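Local coordinates for protein osa (Shigella flexneri, PDB 4O7K) that suppresses the oncogenicity of Agrobacterium tumefaciens, acting as a plasmid fertility inhibition factor of the ParB/Srx superfamily, at residues A55-S60 / M140-W145; F67-N72 / A162-L167. The protein carries 1 engineered substitution. One frame throughout, in Å; residues are numbered along the deposited sequence.

Contact 1 (A55-S60 / M140-W145); sequences AFMTAS and MTRSMW. With PO4 (phosphate ion), chain B; IPA (isopropyl alcohol), chain E; PO4 (phosphate ion), chain C.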
loop_
_atom_site.group_PDB
_atom_site.type_symbol
_atom_site.label_atom_id
_atom_site.label_comp_id
_atom_site.label_asym_id
_atom_site.label_seq_id
_atom_site.Cartn_x
_atom_site.Cartn_y
_atom_site.Cartn_z
ATOM N N ALA A 55 -11.378 7.373 2.968
ATOM C CA ALA A 55 -10.471 7.767 1.898
ATOM C C ALA A 55 -10.951 7.142 0.593
ATOM O O ALA A 55 -11.674 6.137 0.605
ATOM C CB ALA A 55 -9.033 7.345 2.212
ATOM N N PHE A 56 -10.568 7.751 -0.526
ATOM C CA PHE A 56 -10.889 7.218 -1.843
ATOM C C PHE A 56 -9.640 7.173 -2.717
ATOM O O PHE A 56 -8.837 8.107 -2.711
ATOM C CB PHE A 56 -11.976 8.052 -2.519
ATOM C CG PHE A 56 -13.310 7.953 -1.841
ATOM C CD1 PHE A 56 -13.599 8.745 -0.741
ATOM C CD2 PHE A 56 -14.266 7.054 -2.289
ATOM C CE1 PHE A 56 -14.832 8.642 -0.098
ATOM C CE2 PHE A 56 -15.511 6.953 -1.650
ATOM C CZ PHE A 56 -15.788 7.747 -0.556
ATOM N N MET A 57 -9.479 6.080 -3.460
ATOM C CA MET A 57 -8.363 5.939 -4.374
ATOM C C MET A 57 -8.854 5.443 -5.721
ATOM O O MET A 57 -9.965 4.916 -5.823
ATOM C CB MET A 57 -7.299 4.993 -3.799
ATOM C CG MET A 57 -6.749 5.451 -2.453
ATOM S SD MET A 57 -5.305 4.495 -1.945
ATOM C CE MET A 57 -4.043 5.387 -2.847
ATOM N N THR A 58 -8.024 5.611 -6.748
ATOM C CA THR A 58 -8.416 5.261 -8.103
ATOM C C THR A 58 -7.266 4.644 -8.895
ATOM O O THR A 58 -6.101 4.924 -8.632
ATOM C CB THR A 58 -8.933 6.492 -8.876
ATOM O OG1 THR A 58 -9.309 6.093 -10.199
ATOM C CG2 THR A 58 -7.849 7.569 -8.965
ATOM N N ALA A 59 -7.604 3.806 -9.868
ATOM C CA ALA A 59 -6.601 3.228 -10.759
ATOM C C ALA A 59 -6.563 3.962 -12.101
ATOM O O ALA A 59 -6.140 3.398 -13.112
ATOM C CB ALA A 59 -6.881 1.744 -10.978
ATOM N N SER A 60 -7.003 5.218 -12.108
ATOM C CA SER A 60 -7.146 5.963 -13.354
ATOM C C SER A 60 -5.811 6.157 -14.062
ATOM O O SER A 60 -5.766 6.280 -15.284
ATOM C CB SER A 60 -7.802 7.321 -13.091
ATOM O OG SER A 60 -6.946 8.168 -12.355
ATOM N N MET A 140 5.233 6.584 -2.555
ATOM C CA MET A 140 5.722 6.322 -1.203
ATOM C C MET A 140 4.977 7.121 -0.138
ATOM O O MET A 140 4.604 6.579 0.891
ATOM C CB MET A 140 7.230 6.619 -1.099
ATOM C CG MET A 140 8.093 5.484 -1.597
ATOM S SD MET A 140 9.855 5.714 -1.229
ATOM C CE MET A 140 10.171 7.168 -2.215
ATOM N N THR A 141 4.761 8.407 -0.365
ATOM C CA THR A 141 4.141 9.213 0.683
ATOM C C THR A 141 2.673 8.850 0.889
ATOM O O THR A 141 2.213 8.786 2.018
ATOM C CB THR A 141 4.241 10.709 0.398
ATOM O OG1 THR A 141 5.546 11.022 -0.098
ATOM C CG2 THR A 141 4.008 11.485 1.675
ATOM N N ARG A 142 1.936 8.604 -0.188
ATOM C CA ARG A 142 0.536 8.224 -0.025
ATOM C C ARG A 142 0.455 6.858 0.657
ATOM O O ARG A 142 -0.494 6.586 1.380
ATOM C CB ARG A 142 -0.203 8.220 -1.366
ATOM C CG ARG A 142 0.162 7.083 -2.304
ATOM C CD ARG A 142 -0.231 7.415 -3.738
ATOM N NE ARG A 142 0.571 8.511 -4.288
ATOM C CZ ARG A 142 0.198 9.265 -5.319
ATOM N NH1 ARG A 142 -0.970 9.051 -5.917
ATOM N NH2 ARG A 142 0.983 10.240 -5.747
ATOM N N SER A 143 1.468 6.015 0.451
ATOM C CA SER A 143 1.559 4.734 1.166
ATOM C C SER A 143 1.779 4.957 2.661
ATOM O O SER A 143 1.207 4.242 3.493
ATOM C CB SER A 143 2.700 3.859 0.608
ATOM O OG SER A 143 2.452 3.455 -0.732
ATOM N N MET A 144 2.611 5.940 3.005
ATOM C CA MET A 144 2.833 6.280 4.411
ATOM C C MET A 144 1.542 6.749 5.080
ATOM O O MET A 144 1.253 6.396 6.226
ATOM C CB MET A 144 3.901 7.369 4.550
ATOM C CG MET A 144 5.297 6.957 4.109
ATOM S SD MET A 144 6.434 8.326 4.394
ATOM C CE MET A 144 7.887 7.785 3.474
ATOM N N TRP A 145 0.784 7.562 4.355
ATOM C CA TRP A 145 -0.467 8.103 4.876
ATOM C C TRP A 145 -1.385 6.942 5.254
ATOM O O TRP A 145 -1.885 6.880 6.377
ATOM C CB TRP A 145 -1.129 9.031 3.846
ATOM C CG TRP A 145 -2.332 9.798 4.387
ATOM C CD1 TRP A 145 -2.334 11.061 4.925
ATOM C CD2 TRP A 145 -3.692 9.341 4.441
ATOM N NE1 TRP A 145 -3.610 11.414 5.305
ATOM C CE2 TRP A 145 -4.462 10.375 5.020
ATOM C CE3 TRP A 145 -4.333 8.154 4.057
ATOM C CZ2 TRP A 145 -5.835 10.261 5.220
ATOM C CZ3 TRP A 145 -5.696 8.044 4.256
ATOM C CH2 TRP A 145 -6.435 9.096 4.832
HETATM P P PO4 B . 3.677 10.460 -3.306
HETATM O O1 PO4 B . 3.782 10.567 -4.801
HETATM O O2 PO4 B . 5.047 10.223 -2.721
HETATM O O3 PO4 B . 3.064 11.715 -2.738
HETATM O O4 PO4 B . 2.791 9.294 -2.919
HETATM C C1 IPA E . -0.801 11.243 -8.593
HETATM C C2 IPA E . -1.030 12.686 -8.154
HETATM C C3 IPA E . -2.520 13.004 -8.124
HETATM O O2 IPA E . -0.498 12.866 -6.864
HETATM P P PO4 C . -5.207 13.650 8.347
HETATM O O1 PO4 C . -3.802 13.334 7.854
HETATM O O2 PO4 C . -5.624 12.642 9.392
HETATM O O3 PO4 C . -5.255 15.030 8.958
HETATM O O4 PO4 C . -6.170 13.612 7.186
#
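A sparse, buried apolar contact joins Ala55 and Met57, on a central strand of the mixed sheet, to Trp145 and Arg142 in the first turns of helix 140-148. The methyl of Ala55 meets the six-membered ring of Trp145 obliquely, CB lying 4.0 Å from CZ3. Further along, the end of Met57 approaches the aliphatic part of Arg142, with CE 4.4 Å from CD. Helix 103-112 fills in beside this pairing, Phe110 touching both Ala55 and Arg142. In this member of the ParB/Srx clan the helix start holds an anion, consistent with a phosphate-binding site, although both phosphates here probably come from the crystallisation liquor. One takes hydrogen bonds from the backbone N of Thr141 and of Arg142, and OG1 of Thr141 reaches its O2 at 2.8 Å. CG of Arg142 stands between backbone N and carbonyl carbon (chi1 72°) and the chain bends at chi3, folding NE back to within 2.7 Å of phosphate O4, nearly straight at 167°. NH2 grips O1 of the same ion, while NH1 is held by Pro119 O. Trp145 NE1 donates to the second phosphate, which His52 and His149 also bind.

Contact 2 (F67-N72 / A162-L167); sequences FIVYVN and ASAVML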
loop_
_atom_site.group_PDB
_atom_site.type_symbol
_atom_site.label_atom_id
_atom_site.label_comp_id
_atom_site.label_asym_id
_atom_site.label_seq_id
_atom_site.Cartn_x
_atom_site.Cartn_y
_atom_site.Cartn_z
ATOM N N PHE A 67 -1.233 -4.615 -13.069
ATOM C CA PHE A 67 -2.023 -5.519 -12.246
ATOM C C PHE A 67 -2.297 -4.885 -10.898
ATOM O O PHE A 67 -1.457 -4.164 -10.362
ATOM C CB PHE A 67 -1.296 -6.853 -12.054
ATOM C CG PHE A 67 -1.437 -7.788 -13.211
ATOM C CD1 PHE A 67 -0.767 -7.550 -14.399
ATOM C CD2 PHE A 67 -2.248 -8.903 -13.113
ATOM C CE1 PHE A 67 -0.913 -8.408 -15.464
ATOM C CE2 PHE A 67 -2.394 -9.768 -14.173
ATOM C CZ PHE A 67 -1.734 -9.519 -15.352
ATOM N N ILE A 68 -3.478 -5.141 -10.349
ATOM C CA ILE A 68 -3.784 -4.672 -9.010
ATOM C C ILE A 68 -3.551 -5.785 -7.998
ATOM O O ILE A 68 -3.944 -6.934 -8.208
ATOM C CB ILE A 68 -5.227 -4.155 -8.919
ATOM C CG1 ILE A 68 -5.328 -2.801 -9.641
ATOM C CG2 ILE A 68 -5.645 -4.014 -7.461
ATOM C CD1 ILE A 68 -6.712 -2.490 -10.152
ATOM N N VAL A 69 -2.889 -5.432 -6.904
ATOM C CA VAL A 69 -2.756 -6.323 -5.770
ATOM C C VAL A 69 -3.363 -5.637 -4.545
ATOM O O VAL A 69 -3.028 -4.489 -4.226
ATOM C CB VAL A 69 -1.287 -6.690 -5.488
ATOM C CG1 VAL A 69 -1.196 -7.709 -4.362
ATOM C CG2 VAL A 69 -0.616 -7.217 -6.768
ATOM N N TYR A 70 -4.275 -6.330 -3.882
ATOM C CA TYR A 70 -4.805 -5.850 -2.610
ATOM C C TYR A 70 -3.882 -6.344 -1.523
ATOM O O TYR A 70 -3.721 -7.554 -1.348
ATOM C CB TYR A 70 -6.226 -6.349 -2.374
ATOM C CG TYR A 70 -7.197 -5.859 -3.415
ATOM C CD1 TYR A 70 -7.550 -4.516 -3.487
ATOM C CD2 TYR A 70 -7.740 -6.733 -4.344
ATOM C CE1 TYR A 70 -8.427 -4.060 -4.452
ATOM C CE2 TYR A 70 -8.605 -6.290 -5.313
ATOM C CZ TYR A 70 -8.953 -4.958 -5.355
ATOM O OH TYR A 70 -9.825 -4.530 -6.316
ATOM N N VAL A 71 -3.258 -5.428 -0.795
ATOM C CA VAL A 71 -2.265 -5.874 0.166
ATOM C C VAL A 71 -2.717 -5.702 1.603
ATOM O O VAL A 71 -3.464 -4.784 1.955
ATOM C CB VAL A 71 -0.888 -5.152 -0.016
ATOM C CG1 VAL A 71 -0.353 -5.370 -1.430
ATOM C CG2 VAL A 71 -0.996 -3.674 0.289
ATOM N N ASN A 72 -2.275 -6.642 2.419
ATOM C CA ASN A 72 -2.347 -6.534 3.854
ATOM C C ASN A 72 -1.400 -5.421 4.288
ATOM O O ASN A 72 -0.177 -5.551 4.151
ATOM C CB ASN A 72 -1.968 -7.884 4.474
ATOM C CG ASN A 72 -1.995 -7.874 5.981
ATOM O OD1 ASN A 72 -1.568 -6.914 6.624
ATOM N ND2 ASN A 72 -2.483 -8.964 6.560
ATOM N N ALA A 162 3.696 -11.675 -13.218
ATOM C CA ALA A 162 4.572 -12.406 -12.314
ATOM C C ALA A 162 4.939 -11.568 -11.099
ATOM O O ALA A 162 4.954 -12.068 -9.979
ATOM C CB ALA A 162 5.826 -12.855 -13.031
ATOM N N SER A 163 5.252 -10.300 -11.333
ATOM C CA SER A 163 5.552 -9.373 -10.250
ATOM C C SER A 163 4.350 -9.253 -9.322
ATOM O O SER A 163 4.503 -9.225 -8.104
ATOM C CB SER A 163 5.930 -7.993 -10.801
ATOM O OG SER A 163 7.119 -8.056 -11.594
ATOM N N ALA A 164 3.158 -9.197 -9.910
ATOM C CA ALA A 164 1.928 -9.065 -9.140
ATOM C C ALA A 164 1.681 -10.321 -8.314
ATOM O O ALA A 164 1.298 -10.243 -7.152
ATOM C CB ALA A 164 0.740 -8.786 -10.063
ATOM N N VAL A 165 1.939 -11.484 -8.902
ATOM C CA VAL A 165 1.710 -12.725 -8.179
ATOM C C VAL A 165 2.699 -12.856 -7.017
ATOM O O VAL A 165 2.324 -13.307 -5.926
ATOM C CB VAL A 165 1.791 -13.955 -9.123
ATOM C CG1 VAL A 165 1.846 -15.250 -8.321
ATOM C CG2 VAL A 165 0.581 -13.971 -10.058
ATOM N N MET A 166 3.944 -12.431 -7.240
ATOM C CA MET A 166 4.963 -12.403 -6.193
ATOM C C MET A 166 4.581 -11.477 -5.035
ATOM O O MET A 166 4.722 -11.842 -3.867
ATOM C CB MET A 166 6.311 -11.960 -6.781
ATOM C CG MET A 166 7.493 -12.472 -6.020
ATOM S SD MET A 166 9.018 -11.939 -6.852
ATOM C CE MET A 166 8.717 -12.481 -8.528
ATOM N N LEU A 167 4.110 -10.273 -5.356
ATOM C CA LEU A 167 3.586 -9.375 -4.328
ATOM C C LEU A 167 2.436 -10.029 -3.547
ATOM O O LEU A 167 2.440 -10.062 -2.309
ATOM C CB LEU A 167 3.112 -8.061 -4.956
ATOM C CG LEU A 167 4.235 -7.121 -5.404
ATOM C CD1 LEU A 167 3.701 -6.051 -6.354
ATOM C CD2 LEU A 167 4.920 -6.480 -4.206
#
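Val69 and Ala164 bury the most surface here, followed by Leu167, and all three meet where strand 67-72 packs against helix 161-171. The small side chain of Ala164 lets the helix settle close to the strand. Its CB lies 3.4 Å from CB of Phe67, a tight approach for two carbons, and it also reaches the base of the phenylalanine ring, 4.0 Å from CG, meeting that ring obliquely. Val69 comes in from the next inward-facing position of the strand. Its CG1 is anti to the backbone N (chi1 -176°), which leaves CG2 as the branch that does the touching. That methyl serves both helix residues: it stands 3.9 Å from CB of Ala164 and 4.2 Å from CB of Leu167, one turn further along. CG2 also lies 3.6 Å from the carbonyl O of Ala164, a van der Waals approach to the helix backbone. No hydrogen bond links the two segments, so their fit depends on the shapes of these apolar groups.

The neighbours extend the same interface. Val69 continues onto Ala168, and Val71 reaches Val171, while Leu167 turns another part of its surface to Val123 and Pro125 of strand 118-128. The helix therefore touches strands of both sheets.

The axes of the short segments are 8.5 Å apart and only 1° from parallel, so the helix runs along the strand in the same N-to-C sense. Strand 67-72 is the middle member of a three-stranded antiparallel sheet, and the helix follows directly after its edge strand 153-158. This is a helix packed lengthwise on one face of an antiparallel sheet, as in alpha+beta folds.

In the fold
Strands 55-58 and 67-72 are consecutive in the chain but belong to different sheets, and each receives a helix from the later part of the sequence: 140-148 in contact 1, 161-171 in contact 2. The pairs therefore alternate along the chain, tying its earlier half to its later half twice. Their centres lie about 16 Å apart, and their nearest atoms come to about 4 Å without touching. Strand 118-128 links the two regions, being touched from contact 1 by Met57 and Arg142 and, further along, from contact 2 by Leu167. The bound phosphates belong to contact 1 alone; contact 2 joins a helix to the second sheet through apolar side chains.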